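Local coordinates for kinesin-like protein Nod (Drosophila melanogaster, PDB 3DC4) that binds and hydrolyses ATP and binds microtubules through its kinesin motor domain, and is required for distributive segregation of non-exchange chromosomes in meiosis, at residues Q80-P85 against Y305-A310; I157-E162 against T293-A298; L187-Q192 against H196-L201. All coordinates share one frame; numbering follows the deposited sequence.

All three contacts lie in the kinesin motor domain and reach one mixed beta-sheet at different places. Contact 1 is on strand 305-312, deep in the domain; contact 2 is on strand 151-160, and contact 3 on its short antiparallel neighbour 187-188. Their centres are 20 to 22 Å apart and none touches another; nearest atoms are about 7 Å apart for contacts 1 and 2 and about 8 Å for contacts 2 and 3. Helix 291-295 of contact 2 is followed in the chain by the strand of contact 1. Contact 1 comes closest to the nucleotide: the side chain of L309 is about 9 Å from the bound ADP and about 11 Å from the magnesium ion.

Contact 1 of 3, residues Q80-P85 against Y305-A310; sequences QALILP and YLTFLA
L82 and T307 meet tip to tip, with the leucine's branched end set against the threonine methyl. The closest pair is L82 CD1 with T307 CG2 at 3.3 Å, tighter than ordinary van der Waals contact, and L82 CG stands 3.6 Å from the same T307 CG2, which packs against the leucine's branch point as well as one of its methyls. The leucine gets there by trailing CG away from its own backbone nitrogen (chi1 -170°), which carries both methyls out toward the strand. The threonine's first torsion (chi1 -65°) decides which group it offers: CG2 goes to the leucine and OG1 to a water. The other leucine branch crosses the side chain of L309 obliquely, L82 CD2 lying 4.2 Å from L309 CD1.

This is the flank of the central sheet of a P-loop NTPase: strand 305-312 runs parallel between strands 23-30 and 96-101, while L82 lies in helix 75-82. F308, one residue along, points to the other side, where I271 and N272 of helix 267-279 receive it. L82 also touches A27 of strand 23-30, and T307 touches L86 of helix 84-92.

With an alanine in place of L82, T307 CG2 and L309 CD1 would probably lose their apolar mate, leaving a gap between helix and strand. The polar link beside this patch is a single water, which donates to L82 O at 2.7 Å and hydrogen-bonds T307 OG1 at 2.9 Å, tying the leucine's carbonyl to the buried hydroxyl.

Contact 2 of 3, residues I157-E162 against T293-A298; sequences IEIYNE and TTVLQA
V295 holds its two methyls out to I157 and I159, and these aliphatic touches are all that joins the two segments directly. V295 CG1 meets I157 CD1 at 4.0 Å, the two side chains reaching toward each other tip to tip, and V295 CG2 faces I159 CD1 more loosely at 4.4 Å. The valine is turned with CG1 opposite its backbone nitrogen (chi1 175°), which aims CG1 at I157 and CG2 at I159. I157 and I159, two residues apart on the strand, present the same face; in both, the CG1 arm is drawn out straight (chi2 169° for I157), leaving CD1 as the foremost atom.

Hydrogen bonds and charges run alongside the contact. E162 OE1 accepts from V291 N at the start of helix 291-295, a polar tie from just past the strand to that helix. T293 OG1 and T294 OG1 both bond to Y287 O, turning the threonine hydroxyls back into their own chain. On the strand, E158 forms salt bridges with R206 and R207.

In backbone terms, strand 151-160 is an antiparallel member of the main sheet, paired with 220-229. Helix 291-295 ends beside it: L296 is the first residue to leave helical angles, and Q297 N still bonds T294 O at 3.1 Å. As in other kinesins, this helix probably follows a loop on the microtubule-binding face, and the contact seats it against the sheet.

With no hydrogen bond across, the join rests on the fit and burial of three aliphatic side chains and has no directional bond to fix it.

Contact 3 of 3, residues L187-Q192 against H196-L201; sequences LPLHSQ and HHILEL
A short strand leads through a loop into a helix that folds back on it, and L187 meets I198 and L201 where the two come together. L187 CD1 lies 3.8 Å from I198 CG2 and 4.1 Å from L201 CD2, so a single leucine methyl is shared by two residues of the helix. The L187 and I198 side chains run alongside each other in opposite senses, and L187 CB is itself 4.0 Å from I198 CG2; L201 crosses the leucine at about a right angle. L189 adds a looser touch, its CD2 standing 4.3 Å from I198 CG2. The isoleucine is in an uncommon shape: CG1 sits between the backbone nitrogen and the carbonyl carbon (chi1 75°), leaving CG2 as the branch that faces L187 and L189.

Strand 187-188 pairs antiparallel with 151-160 of the main kinesin sheet, and L189 fills in against V152 and A154 of that strand and F136 of helix 127-141. Helix 192-204 starts right after S191, its N-cap residue; D194 OD2 takes H190 N and, weakly, S191 N, which ties the loop to the first turn.

In that turn the ordinary helical bond runs from H196 N to Q192 O, 2.9 Å long with an angle of 159° at the hydrogen. The H196 side chain swings away from the loop to touch P116.

Contact 1 of 3, residues Q80-P85 against Y305-A310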
# COMPACT_ATOMS: atom_id res chain seq x y z
N GLN A 80 -8.39 -4.06 -10.52
CA GLN A 80 -8.77 -3.26 -11.67
C GLN A 80 -9.32 -1.89 -11.27
O GLN A 80 -9.00 -0.89 -11.88
CB GLN A 80 -9.79 -4.01 -12.52
CG GLN A 80 -9.25 -5.30 -13.10
CD GLN A 80 -8.36 -5.09 -14.30
OE1 GLN A 80 -7.37 -5.79 -14.48
NE2 GLN A 80 -8.72 -4.12 -15.14
N ALA A 81 -10.15 -1.85 -10.23
CA ALA A 81 -10.74 -0.59 -9.79
C ALA A 81 -9.80 0.31 -9.02
O ALA A 81 -9.80 1.52 -9.21
CB ALA A 81 -11.98 -0.86 -8.94
N LEU A 82 -8.99 -0.28 -8.16
CA LEU A 82 -8.13 0.50 -7.30
C LEU A 82 -6.68 0.70 -7.68
O LEU A 82 -6.12 1.78 -7.45
CB LEU A 82 -8.19 -0.10 -5.90
CG LEU A 82 -7.54 0.71 -4.78
CD1 LEU A 82 -8.36 1.98 -4.55
CD2 LEU A 82 -7.48 -0.13 -3.52
N ILE A 83 -6.06 -0.31 -8.28
CA ILE A 83 -4.65 -0.20 -8.59
C ILE A 83 -4.28 -0.03 -10.06
O ILE A 83 -3.39 0.75 -10.38
CB ILE A 83 -3.91 -1.43 -8.01
CG1 ILE A 83 -4.25 -1.56 -6.52
CG2 ILE A 83 -2.41 -1.29 -8.21
CD1 ILE A 83 -3.68 -0.45 -5.63
N LEU A 84 -4.96 -0.74 -10.94
CA LEU A 84 -4.67 -0.64 -12.37
C LEU A 84 -4.47 0.81 -12.84
O LEU A 84 -3.51 1.11 -13.56
CB LEU A 84 -5.77 -1.31 -13.20
CG LEU A 84 -5.53 -1.27 -14.71
CD1 LEU A 84 -4.25 -2.02 -15.05
CD2 LEU A 84 -6.72 -1.88 -15.43
N PRO A 85 -5.36 1.73 -12.43
CA PRO A 85 -5.21 3.13 -12.84
C PRO A 85 -3.85 3.73 -12.48
O PRO A 85 -3.35 4.61 -13.18
CB PRO A 85 -6.36 3.83 -12.11
CG PRO A 85 -7.42 2.76 -12.08
CD PRO A 85 -6.60 1.55 -11.67
N TYR A 305 0.98 9.75 -5.91
CA TYR A 305 -0.32 9.13 -5.64
C TYR A 305 -0.32 8.29 -4.38
O TYR A 305 0.60 7.51 -4.15
CB TYR A 305 -0.75 8.26 -6.82
CG TYR A 305 -1.04 9.05 -8.07
CD1 TYR A 305 -0.01 9.54 -8.87
CD2 TYR A 305 -2.36 9.32 -8.43
CE1 TYR A 305 -0.29 10.29 -10.01
CE2 TYR A 305 -2.65 10.06 -9.56
CZ TYR A 305 -1.62 10.55 -10.34
OH TYR A 305 -1.92 11.30 -11.45
N LEU A 306 -1.36 8.45 -3.57
CA LEU A 306 -1.48 7.70 -2.33
C LEU A 306 -2.87 7.07 -2.24
O LEU A 306 -3.88 7.76 -2.32
CB LEU A 306 -1.25 8.63 -1.13
CG LEU A 306 -1.43 8.07 0.29
CD1 LEU A 306 -0.54 6.86 0.49
CD2 LEU A 306 -1.12 9.15 1.31
N THR A 307 -2.90 5.75 -2.09
CA THR A 307 -4.16 5.03 -1.99
C THR A 307 -4.18 4.14 -0.75
O THR A 307 -3.30 3.29 -0.55
CB THR A 307 -4.42 4.16 -3.24
OG1 THR A 307 -4.57 5.01 -4.38
CG2 THR A 307 -5.69 3.32 -3.05
N PHE A 308 -5.20 4.35 0.08
CA PHE A 308 -5.40 3.60 1.32
C PHE A 308 -6.39 2.47 1.11
O PHE A 308 -7.40 2.66 0.45
CB PHE A 308 -5.99 4.50 2.41
CG PHE A 308 -5.03 5.48 2.99
CD1 PHE A 308 -4.21 5.12 4.06
CD2 PHE A 308 -4.98 6.79 2.51
CE1 PHE A 308 -3.36 6.05 4.65
CE2 PHE A 308 -4.13 7.73 3.09
CZ PHE A 308 -3.32 7.35 4.17
N LEU A 309 -6.10 1.31 1.69
CA LEU A 309 -7.02 0.19 1.60
C LEU A 309 -7.27 -0.24 3.03
O LEU A 309 -6.42 -0.87 3.67
CB LEU A 309 -6.44 -0.98 0.81
CG LEU A 309 -7.34 -2.23 0.73
CD1 LEU A 309 -8.68 -1.87 0.07
CD2 LEU A 309 -6.65 -3.32 -0.09
N ALA A 310 -8.44 0.13 3.55
CA ALA A 310 -8.84 -0.22 4.91
C ALA A 310 -9.49 -1.58 4.85
O ALA A 310 -10.48 -1.77 4.15
CB ALA A 310 -9.85 0.79 5.45
O HOH W 1 -6.26 4.32 -6.57

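Contact 2 of 3, residues I157-E162 against T293-A298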
# COMPACT_ATOMS: atom_id res chain seq x y z
N ILE A 157 11.37 -4.10 2.27
CA ILE A 157 11.76 -3.52 3.54
C ILE A 157 10.75 -3.87 4.62
O ILE A 157 9.53 -3.90 4.37
CB ILE A 157 11.86 -1.99 3.41
CG1 ILE A 157 13.02 -1.62 2.48
CG2 ILE A 157 12.05 -1.35 4.78
CD1 ILE A 157 13.04 -0.17 2.07
N GLU A 158 11.25 -4.13 5.81
CA GLU A 158 10.41 -4.45 6.96
C GLU A 158 10.69 -3.42 8.05
O GLU A 158 11.84 -3.04 8.25
CB GLU A 158 10.72 -5.86 7.48
CG GLU A 158 10.14 -6.17 8.86
CD GLU A 158 10.48 -7.57 9.34
OE1 GLU A 158 11.62 -8.02 9.13
OE2 GLU A 158 9.60 -8.21 9.95
N ILE A 159 9.64 -2.96 8.71
CA ILE A 159 9.78 -2.00 9.80
C ILE A 159 9.32 -2.70 11.07
O ILE A 159 8.12 -2.89 11.29
CB ILE A 159 8.93 -0.73 9.56
CG1 ILE A 159 9.38 -0.04 8.27
CG2 ILE A 159 9.06 0.23 10.75
CD1 ILE A 159 8.63 1.24 7.94
N TYR A 160 10.29 -3.10 11.89
CA TYR A 160 10.02 -3.79 13.16
C TYR A 160 10.35 -2.83 14.30
O TYR A 160 11.49 -2.40 14.44
CB TYR A 160 10.90 -5.04 13.27
CG TYR A 160 10.62 -5.90 14.48
CD1 TYR A 160 9.36 -6.47 14.67
CD2 TYR A 160 11.60 -6.14 15.44
CE1 TYR A 160 9.09 -7.26 15.79
CE2 TYR A 160 11.34 -6.93 16.56
CZ TYR A 160 10.08 -7.49 16.73
OH TYR A 160 9.81 -8.27 17.82
N ASN A 161 9.35 -2.50 15.10
CA ASN A 161 9.53 -1.58 16.22
C ASN A 161 10.23 -0.29 15.80
O ASN A 161 11.24 0.10 16.38
CB ASN A 161 10.33 -2.25 17.34
CG ASN A 161 9.52 -3.29 18.09
OD1 ASN A 161 8.52 -2.96 18.73
ND2 ASN A 161 9.95 -4.54 18.02
N GLU A 162 9.67 0.36 14.79
CA GLU A 162 10.22 1.62 14.27
C GLU A 162 11.68 1.53 13.87
O GLU A 162 12.48 2.40 14.23
CB GLU A 162 10.02 2.74 15.29
CG GLU A 162 8.59 3.20 15.40
CD GLU A 162 8.01 3.61 14.05
OE1 GLU A 162 8.52 4.59 13.46
OE2 GLU A 162 7.07 2.93 13.59
N THR A 293 6.93 7.09 7.17
CA THR A 293 6.94 8.30 6.36
C THR A 293 8.36 8.71 5.95
O THR A 293 8.53 9.50 5.02
CB THR A 293 6.25 9.48 7.10
OG1 THR A 293 6.74 9.58 8.44
CG2 THR A 293 4.74 9.27 7.12
N THR A 294 9.36 8.16 6.62
CA THR A 294 10.74 8.44 6.29
C THR A 294 11.13 7.58 5.09
O THR A 294 11.67 8.08 4.10
CB THR A 294 11.67 8.13 7.48
OG1 THR A 294 11.38 9.03 8.56
CG2 THR A 294 13.14 8.30 7.09
N VAL A 295 10.84 6.29 5.17
CA VAL A 295 11.14 5.37 4.07
C VAL A 295 10.39 5.76 2.80
O VAL A 295 10.92 5.65 1.70
CB VAL A 295 10.78 3.92 4.45
CG1 VAL A 295 10.98 3.00 3.25
CG2 VAL A 295 11.64 3.46 5.62
N LEU A 296 9.15 6.22 2.96
CA LEU A 296 8.35 6.60 1.80
C LEU A 296 8.44 8.10 1.50
O LEU A 296 7.64 8.62 0.73
CB LEU A 296 6.88 6.20 2.03
CG LEU A 296 6.61 4.71 2.31
CD1 LEU A 296 5.14 4.51 2.62
CD2 LEU A 296 7.03 3.87 1.10
N GLN A 297 9.42 8.78 2.07
CA GLN A 297 9.59 10.21 1.86
C GLN A 297 9.64 10.62 0.39
O GLN A 297 9.00 11.59 -0.01
CB GLN A 297 10.86 10.70 2.55
CG GLN A 297 10.95 12.21 2.62
CD GLN A 297 12.22 12.66 3.30
OE1 GLN A 297 12.64 12.06 4.29
NE2 GLN A 297 12.82 13.72 2.79
N ALA A 298 10.40 9.87 -0.40
CA ALA A 298 10.53 10.17 -1.82
C ALA A 298 9.23 9.93 -2.57
O ALA A 298 9.03 10.47 -3.66
CB ALA A 298 11.65 9.32 -2.44

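Contact 3 of 3, residues L187-Q192 against H196-L201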
# COMPACT_ATOMS: atom_id res chain seq x y z
N LEU A 187 16.36 -5.84 -6.35
CA LEU A 187 16.68 -7.01 -7.17
C LEU A 187 15.92 -6.94 -8.49
O LEU A 187 14.77 -6.52 -8.54
CB LEU A 187 16.32 -8.31 -6.43
CG LEU A 187 17.04 -8.55 -5.10
CD1 LEU A 187 16.56 -9.86 -4.48
CD2 LEU A 187 18.55 -8.60 -5.33
N PRO A 188 16.58 -7.34 -9.59
CA PRO A 188 16.00 -7.33 -10.94
C PRO A 188 14.70 -8.12 -11.08
O PRO A 188 14.52 -9.15 -10.44
CB PRO A 188 17.12 -7.93 -11.79
CG PRO A 188 18.36 -7.50 -11.07
CD PRO A 188 17.99 -7.77 -9.64
N LEU A 189 13.80 -7.63 -11.92
CA LEU A 189 12.54 -8.32 -12.17
C LEU A 189 12.33 -8.42 -13.68
O LEU A 189 12.30 -7.41 -14.38
CB LEU A 189 11.35 -7.57 -11.55
CG LEU A 189 11.26 -7.57 -10.02
CD1 LEU A 189 9.92 -6.97 -9.61
CD2 LEU A 189 11.39 -8.99 -9.49
N HIS A 190 12.19 -9.65 -14.16
CA HIS A 190 11.98 -9.89 -15.58
C HIS A 190 10.73 -10.74 -15.81
O HIS A 190 10.23 -10.84 -16.93
CB HIS A 190 13.20 -10.60 -16.18
CG HIS A 190 14.45 -9.78 -16.15
ND1 HIS A 190 14.65 -8.70 -16.99
CD2 HIS A 190 15.55 -9.86 -15.37
CE1 HIS A 190 15.82 -8.15 -16.73
NE2 HIS A 190 16.39 -8.84 -15.75
N SER A 191 10.24 -11.35 -14.73
CA SER A 191 9.05 -12.20 -14.81
C SER A 191 8.48 -12.46 -13.42
O SER A 191 9.10 -12.12 -12.41
CB SER A 191 9.41 -13.54 -15.44
OG SER A 191 10.23 -14.29 -14.57
N GLN A 192 7.31 -13.08 -13.37
CA GLN A 192 6.66 -13.39 -12.10
C GLN A 192 7.54 -14.27 -11.23
O GLN A 192 7.51 -14.17 -10.00
CB GLN A 192 5.32 -14.11 -12.36
CG GLN A 192 4.22 -13.22 -12.93
CD GLN A 192 3.81 -12.11 -11.98
OE1 GLN A 192 3.59 -12.35 -10.79
NE2 GLN A 192 3.68 -10.90 -12.50
N HIS A 196 8.45 -13.98 -7.28
CA HIS A 196 8.31 -15.08 -6.34
C HIS A 196 9.60 -15.25 -5.52
O HIS A 196 9.55 -15.47 -4.32
CB HIS A 196 7.98 -16.37 -7.09
CG HIS A 196 7.75 -17.54 -6.20
ND1 HIS A 196 8.75 -18.13 -5.47
CD2 HIS A 196 6.62 -18.23 -5.90
CE1 HIS A 196 8.25 -19.13 -4.75
NE2 HIS A 196 6.96 -19.21 -5.00
N HIS A 197 10.74 -15.12 -6.18
CA HIS A 197 12.03 -15.25 -5.50
C HIS A 197 12.21 -14.19 -4.41
O HIS A 197 12.53 -14.53 -3.27
CB HIS A 197 13.18 -15.16 -6.50
CG HIS A 197 14.53 -15.09 -5.87
ND1 HIS A 197 15.05 -16.12 -5.11
CD2 HIS A 197 15.48 -14.12 -5.88
CE1 HIS A 197 16.26 -15.79 -4.68
NE2 HIS A 197 16.54 -14.58 -5.13
N ILE A 198 12.02 -12.92 -4.76
CA ILE A 198 12.20 -11.85 -3.79
C ILE A 198 11.22 -11.95 -2.62
O ILE A 198 11.57 -11.64 -1.48
CB ILE A 198 12.09 -10.42 -4.44
CG1 ILE A 198 10.64 -10.07 -4.75
CG2 ILE A 198 12.94 -10.36 -5.69
CD1 ILE A 198 10.00 -9.16 -3.70
N LEU A 199 10.00 -12.39 -2.90
CA LEU A 199 9.01 -12.53 -1.83
C LEU A 199 9.36 -13.68 -0.90
O LEU A 199 9.21 -13.58 0.31
CB LEU A 199 7.61 -12.75 -2.41
CG LEU A 199 6.98 -11.53 -3.09
CD1 LEU A 199 5.60 -11.89 -3.62
CD2 LEU A 199 6.88 -10.39 -2.07
N GLU A 200 9.84 -14.77 -1.49
CA GLU A 200 10.22 -15.94 -0.72
C GLU A 200 11.47 -15.62 0.11
O GLU A 200 11.55 -15.93 1.30
CB GLU A 200 10.51 -17.12 -1.65
CG GLU A 200 10.87 -18.42 -0.95
CD GLU A 200 11.18 -19.54 -1.92
OE1 GLU A 200 10.26 -19.96 -2.67
OE2 GLU A 200 12.35 -20.00 -1.96
N LEU A 201 12.44 -14.97 -0.54
CA LEU A 201 13.68 -14.59 0.13
C LEU A 201 13.39 -13.64 1.28
O LEU A 201 13.87 -13.83 2.40
CB LEU A 201 14.63 -13.93 -0.86
CG LEU A 201 15.92 -13.32 -0.29
CD1 LEU A 201 16.82 -14.42 0.24
CD2 LEU A 201 16.63 -12.53 -1.38